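PDB 5Z5M: predicted protein from Phaeodactylum tricornutum CCAP 1055/1, which probably converts 5-hydroxyisourate to (S)-allantoin in two steps, joining a hydroxyisourate hydrolase to an OHCU decarboxylase in one chain. Local coordinates for residues P126-V131 against E160-I165; I201-L206 against G213-F218. One frame throughout, in Å; residues are numbered along the deposited sequence.

Contact 1: residues P126-V131 against E160-I165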
loop_
_atom_site.group_PDB
_atom_site.type_symbol
_atom_site.label_atom_id
_atom_site.label_comp_id
_atom_site.label_asym_id
_atom_site.label_seq_id
_atom_site.Cartn_x
_atom_site.Cartn_y
_atom_site.Cartn_z
ATOM N N PRO A 126 5.476 -1.714 38.544
ATOM C CA PRO A 126 5.933 -0.412 38.043
ATOM C C PRO A 126 5.787 -0.238 36.531
ATOM O O PRO A 126 5.683 -1.213 35.785
ATOM C CB PRO A 126 7.414 -0.377 38.449
ATOM C CG PRO A 126 7.803 -1.800 38.622
ATOM C CD PRO A 126 6.581 -2.504 39.121
ATOM N N PHE A 127 5.768 1.016 36.093
ATOM C CA PHE A 127 5.736 1.326 34.673
ATOM C C PHE A 127 7.069 0.957 34.052
ATOM O O PHE A 127 8.117 1.456 34.463
ATOM C CB PHE A 127 5.429 2.807 34.449
ATOM C CG PHE A 127 5.457 3.227 33.008
ATOM C CD1 PHE A 127 4.379 2.968 32.175
ATOM C CD2 PHE A 127 6.550 3.895 32.490
ATOM C CE1 PHE A 127 4.398 3.362 30.846
ATOM C CE2 PHE A 127 6.576 4.292 31.162
ATOM C CZ PHE A 127 5.494 4.026 30.343
ATOM N N ILE A 128 7.023 0.078 33.059
ATOM C CA ILE A 128 8.226 -0.385 32.390
ATOM C C ILE A 128 8.179 -0.010 30.913
ATOM O O ILE A 128 7.165 -0.210 30.244
ATOM C CB ILE A 128 8.395 -1.911 32.552
ATOM C CG1 ILE A 128 8.422 -2.277 34.037
ATOM C CG2 ILE A 128 9.661 -2.400 31.850
ATOM C CD1 ILE A 128 8.383 -3.768 34.300
ATOM N N LEU A 129 9.275 0.555 30.417
ATOM C CA LEU A 129 9.363 0.976 29.024
ATOM C C LEU A 129 10.744 0.680 28.445
ATOM O O LEU A 129 11.755 1.188 28.936
ATOM C CB LEU A 129 9.047 2.469 28.891
ATOM C CG LEU A 129 9.027 2.997 27.458
ATOM C CD1 LEU A 129 7.939 2.311 26.637
ATOM C CD2 LEU A 129 8.838 4.505 27.432
ATOM N N ALA A 130 10.780 -0.149 27.407
ATOM C CA ALA A 130 12.034 -0.496 26.748
ATOM C C ALA A 130 12.195 0.267 25.440
ATOM O O ALA A 130 11.710 -0.169 24.396
ATOM C CB ALA A 130 12.097 -1.988 26.489
ATOM N N VAL A 131 12.865 1.411 25.495
ATOM C CA VAL A 131 13.119 2.201 24.295
ATOM C C VAL A 131 14.592 2.607 24.241
ATOM O O VAL A 131 15.180 2.986 25.257
ATOM C CB VAL A 131 12.230 3.477 24.236
ATOM C CG1 VAL A 131 12.604 4.357 23.040
ATOM C CG2 VAL A 131 10.755 3.110 24.196
ATOM N N GLU A 160 6.125 -7.838 27.753
ATOM C CA GLU A 160 6.762 -7.604 26.457
ATOM C C GLU A 160 7.955 -6.666 26.628
ATOM O O GLU A 160 9.012 -6.886 26.040
ATOM C CB GLU A 160 5.760 -7.033 25.447
ATOM C CG GLU A 160 4.747 -8.060 24.949
ATOM C CD GLU A 160 3.658 -7.471 24.064
ATOM O OE1 GLU A 160 3.592 -6.227 23.913
ATOM O OE2 GLU A 160 2.866 -8.266 23.512
ATOM N N GLN A 161 7.786 -5.633 27.453
ATOM C CA GLN A 161 8.865 -4.687 27.715
ATOM C C GLN A 161 10.065 -5.343 28.411
ATOM O O GLN A 161 11.208 -5.044 28.067
ATOM C CB GLN A 161 8.358 -3.500 28.549
ATOM C CG GLN A 161 7.222 -2.689 27.896
ATOM C CD GLN A 161 7.613 -2.020 26.579
ATOM O OE1 GLN A 161 8.685 -1.427 26.456
ATOM N NE2 GLN A 161 6.734 -2.114 25.591
ATOM N N VAL A 162 9.836 -6.243 29.372
ATOM C CA VAL A 162 10.980 -6.840 30.061
ATOM C C VAL A 162 11.764 -7.772 29.129
ATOM O O VAL A 162 12.981 -7.872 29.243
ATOM C CB VAL A 162 10.580 -7.615 31.352
ATOM C CG1 VAL A 162 9.850 -6.698 32.324
ATOM C CG2 VAL A 162 9.759 -8.844 31.040
ATOM N N HIS A 163 11.080 -8.432 28.199
ATOM C CA HIS A 163 11.774 -9.275 27.229
ATOM C C HIS A 163 12.611 -8.416 26.302
ATOM O O HIS A 163 13.686 -8.824 25.876
ATOM C CB HIS A 163 10.796 -10.115 26.403
ATOM C CG HIS A 163 10.117 -11.195 27.188
ATOM N ND1 HIS A 163 10.801 -12.058 28.013
ATOM C CD2 HIS A 163 8.815 -11.558 27.258
ATOM C CE1 HIS A 163 9.949 -12.903 28.568
ATOM N NE2 HIS A 163 8.737 -12.623 28.120
ATOM N N LYS A 164 12.109 -7.224 25.984
ATOM C CA LYS A 164 12.839 -6.314 25.115
ATOM C C LYS A 164 14.091 -5.816 25.826
ATOM O O LYS A 164 15.126 -5.624 25.205
ATOM C CB LYS A 164 11.958 -5.135 24.696
ATOM C CG LYS A 164 10.902 -5.483 23.665
ATOM C CD LYS A 164 9.780 -4.450 23.658
ATOM C CE LYS A 164 10.261 -3.105 23.148
ATOM N NZ LYS A 164 9.138 -2.137 22.977
ATOM N N ILE A 165 13.982 -5.604 27.133
ATOM C CA ILE A 165 15.117 -5.167 27.936
ATOM C C ILE A 165 16.146 -6.291 28.060
ATOM O O ILE A 165 17.352 -6.051 28.005
ATOM C CB ILE A 165 14.651 -4.695 29.330
ATOM C CG1 ILE A 165 13.902 -3.371 29.191
ATOM C CG2 ILE A 165 15.831 -4.536 30.275
ATOM C CD1 ILE A 165 13.090 -2.987 30.397
#

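Contact 2: residues I201-L206 against G213-F218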
loop_
_atom_site.group_PDB
_atom_site.type_symbol
_atom_site.label_atom_id
_atom_site.label_comp_id
_atom_site.label_asym_id
_atom_site.label_seq_id
_atom_site.Cartn_x
_atom_site.Cartn_y
_atom_site.Cartn_z
ATOM N N ILE A 201 20.688 4.329 -5.248
ATOM C CA ILE A 201 20.211 4.163 -3.882
ATOM C C ILE A 201 21.376 4.339 -2.920
ATOM O O ILE A 201 22.387 3.655 -3.049
ATOM C CB ILE A 201 19.584 2.776 -3.649
ATOM C CG1 ILE A 201 18.395 2.529 -4.583
ATOM C CG2 ILE A 201 19.151 2.639 -2.194
ATOM C CD1 ILE A 201 17.839 1.101 -4.506
ATOM N N HIS A 202 21.246 5.265 -1.973
ATOM C CA HIS A 202 22.251 5.416 -0.928
ATOM C C HIS A 202 21.726 4.882 0.401
ATOM O O HIS A 202 20.515 4.769 0.603
ATOM C CB HIS A 202 22.674 6.879 -0.780
ATOM C CG HIS A 202 23.356 7.427 -1.994
ATOM N ND1 HIS A 202 23.753 8.747 -2.096
ATOM C CD2 HIS A 202 23.717 6.836 -3.154
ATOM C CE1 HIS A 202 24.323 8.939 -3.271
ATOM N NE2 HIS A 202 24.314 7.798 -3.936
ATOM N N LEU A 203 22.653 4.533 1.287
ATOM C CA LEU A 203 22.323 4.022 2.614
ATOM C C LEU A 203 23.214 4.675 3.664
ATOM O O LEU A 203 24.444 4.631 3.559
ATOM C CB LEU A 203 22.479 2.493 2.666
ATOM C CG LEU A 203 22.099 1.825 3.994
ATOM C CD1 LEU A 203 20.645 2.114 4.368
ATOM C CD2 LEU A 203 22.356 0.310 3.939
ATOM N N HIS A 204 22.589 5.299 4.657
ATOM C CA HIS A 204 23.300 5.859 5.805
ATOM C C HIS A 204 22.919 5.142 7.082
ATOM O O HIS A 204 21.786 4.697 7.226
ATOM C CB HIS A 204 22.992 7.346 5.980
ATOM C CG HIS A 204 23.623 8.220 4.949
ATOM N ND1 HIS A 204 23.139 8.323 3.663
ATOM C CD2 HIS A 204 24.701 9.040 5.012
ATOM C CE1 HIS A 204 23.887 9.169 2.979
ATOM N NE2 HIS A 204 24.843 9.617 3.775
ATOM N N ARG A 205 23.867 5.040 8.007
ATOM C CA ARG A 205 23.543 4.680 9.386
ATOM C C ARG A 205 23.388 5.957 10.202
ATOM O O ARG A 205 24.280 6.804 10.210
ATOM C CB ARG A 205 24.619 3.785 10.000
ATOM C CG ARG A 205 24.240 3.246 11.386
ATOM C CD ARG A 205 25.358 2.410 12.004
ATOM N NE ARG A 205 25.569 1.151 11.296
ATOM C CZ ARG A 205 26.614 0.891 10.518
ATOM N NH1 ARG A 205 27.571 1.796 10.348
ATOM N NH2 ARG A 205 26.713 -0.287 9.917
ATOM N N LEU A 206 22.254 6.101 10.879
ATOM C CA LEU A 206 21.973 7.325 11.629
ATOM C C LEU A 206 22.323 7.187 13.100
ATOM O O LEU A 206 22.661 8.170 13.757
ATOM C CB LEU A 206 20.503 7.722 11.492
ATOM C CG LEU A 206 19.967 7.971 10.079
ATOM C CD1 LEU A 206 18.595 8.628 10.147
ATOM C CD2 LEU A 206 20.930 8.808 9.259
ATOM N N GLY A 213 27.083 7.381 9.482
ATOM C CA GLY A 213 27.729 7.813 8.254
ATOM C C GLY A 213 27.241 7.063 7.032
ATOM O O GLY A 213 26.400 6.172 7.133
ATOM N N LEU A 214 27.759 7.440 5.868
ATOM C CA LEU A 214 27.470 6.735 4.623
ATOM C C LEU A 214 28.018 5.316 4.679
ATOM O O LEU A 214 29.209 5.109 4.922
ATOM C CB LEU A 214 28.067 7.491 3.433
ATOM C CG LEU A 214 27.798 6.997 2.013
ATOM C CD1 LEU A 214 26.320 7.065 1.679
ATOM C CD2 LEU A 214 28.604 7.827 1.022
ATOM N N VAL A 215 27.157 4.330 4.461
ATOM C CA VAL A 215 27.620 2.949 4.512
ATOM C C VAL A 215 27.512 2.266 3.154
ATOM O O VAL A 215 27.793 1.075 3.032
ATOM C CB VAL A 215 26.852 2.121 5.564
ATOM C CG1 VAL A 215 27.034 2.723 6.950
ATOM C CG2 VAL A 215 25.391 2.040 5.214
ATOM N N GLY A 216 27.112 3.017 2.133
ATOM C CA GLY A 216 27.125 2.480 0.783
ATOM C C GLY A 216 26.337 3.258 -0.253
ATOM O O GLY A 216 25.351 3.918 0.063
ATOM N N GLU A 217 26.801 3.184 -1.498
ATOM C CA GLU A 217 26.059 3.695 -2.644
ATOM C C GLU A 217 25.776 2.531 -3.586
ATOM O O GLU A 217 26.676 1.750 -3.899
ATOM C CB GLU A 217 26.837 4.795 -3.364
ATOM C CG GLU A 217 27.104 6.033 -2.519
ATOM C CD GLU A 217 27.998 7.032 -3.229
ATOM O OE1 GLU A 217 27.992 8.222 -2.845
ATOM O OE2 GLU A 217 28.706 6.628 -4.175
ATOM N N PHE A 218 24.529 2.408 -4.029
ATOM C CA PHE A 218 24.126 1.251 -4.820
ATOM C C PHE A 218 23.344 1.649 -6.058
ATOM O O PHE A 218 22.950 2.806 -6.218
ATOM C CB PHE A 218 23.289 0.289 -3.969
ATOM C CG PHE A 218 23.888 -0.014 -2.627
ATOM C CD1 PHE A 218 24.802 -1.045 -2.479
ATOM C CD2 PHE A 218 23.532 0.723 -1.513
ATOM C CE1 PHE A 218 25.358 -1.324 -1.243
ATOM C CE2 PHE A 218 24.083 0.449 -0.278
ATOM C CZ PHE A 218 24.998 -0.579 -0.143
#

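Contact 1: residues P126-V131 against E160-I165
Gln161 reaches from helix 151-173 to the backbone of Ala130, in the all-helical OHCU decarboxylase part of the chain. The extended segment 126-131 belongs to the loop between helices 106-123 and 136-146, and here it runs past one side of the helix. Ala130 N donates to Gln161 OE1 at 2.6 Å. The bond is nearly straight, 170° at the hydrogen, and lies in the plane of the amide carbonyl. Gln161 bends at its second torsion (chi2 -62°), which brings the amide round to the loop. On the way, its CG passes 3.4 Å from Ile128 O.

The methyl of Ala130 points at the helix. Its CB packs 3.5 Å from Ile165 CG1 and touches Lys164 CB as well. Ile128 meets the helix with two different branches. Its CG2 lies against Gln161 CB and, at 3.8 Å, Ile165 CD1, the two isoleucine side chains crossing at about a right angle. Its CD1 reaches Val162 CG1.

Further out, Arg146 NH2 hydrogen-bonds Ile128 O, tying the loop to helix 136-146 too. Leu72 of helix 65-73 packs on both Ile128 and Val162. Lys164 NZ makes a weak hydrogen bond to Thr260 O of the second subunit. Within the contact, the bent Lys164 chain brings CE to 3.5 Å from Ala130 O.

Contact 2: residues I201-L206 against G213-F218
Gly213 begins its strand paired with Arg205 in an antiparallel beta hairpin of the transthyretin-like domain. Arg205 N donates to Gly213 O, and Gly213 N to Arg205 O. Next, Leu214 lays CD1 over one face of the His204 ring, a CH-pi contact 3.8 Å from the centroid and offset toward the rim.

Two residues of this strand, Val215 and Gly216, sit opposite the single Leu203, which makes a classic beta bulge. Leu203 O accepts a good bond from Val215 N (2.9 Å) and a weak one from Gly216 N. With Val215 chi1 at -60°, CG2 falls between the backbone N and the carbonyl carbon and packs 3.5 Å from Leu203 CG, while CG1, anti to the carbonyl carbon, lies by Arg205 NH1. That guanidinium is held by Met211 O and, through NE, by Tyr243 OH. Gly216 O accepts a hydrogen bond from Leu203 N.

Glu217 extends beside His202 in the same direction. Its CG sits over the imidazole face, 3.8 Å from the centroid, with carboxylate and ring planes only 17° apart. Phe218 closes the pairing with Ile201 through two backbone bonds. Its side chain lies on the same sheet face as Leu203, and Leu203 CB meets the ring edge in plane, 3.9 Å from Phe218 CE2.

Overall arrangement
The two contacts lie on opposite sides of the chain's centre, with their own centres about 31 Å apart. They share no helix or strand. Contact 1 is buried in the OHCU decarboxylase part and joins a loop to a helix distant in sequence. Contact 2 is partly buried in the transthyretin-like part and joins neighbouring strands of a four-stranded antiparallel sheet, in which 213-219 is an outermost strand within this chain. Their chemistry differs with this setting: contact 1 has one side-chain-to-backbone bond among aliphatic groups, whereas contact 2 rests on repeated backbone bonds, with histidine CH-pi contacts on one face and mainly apolar packing on the other.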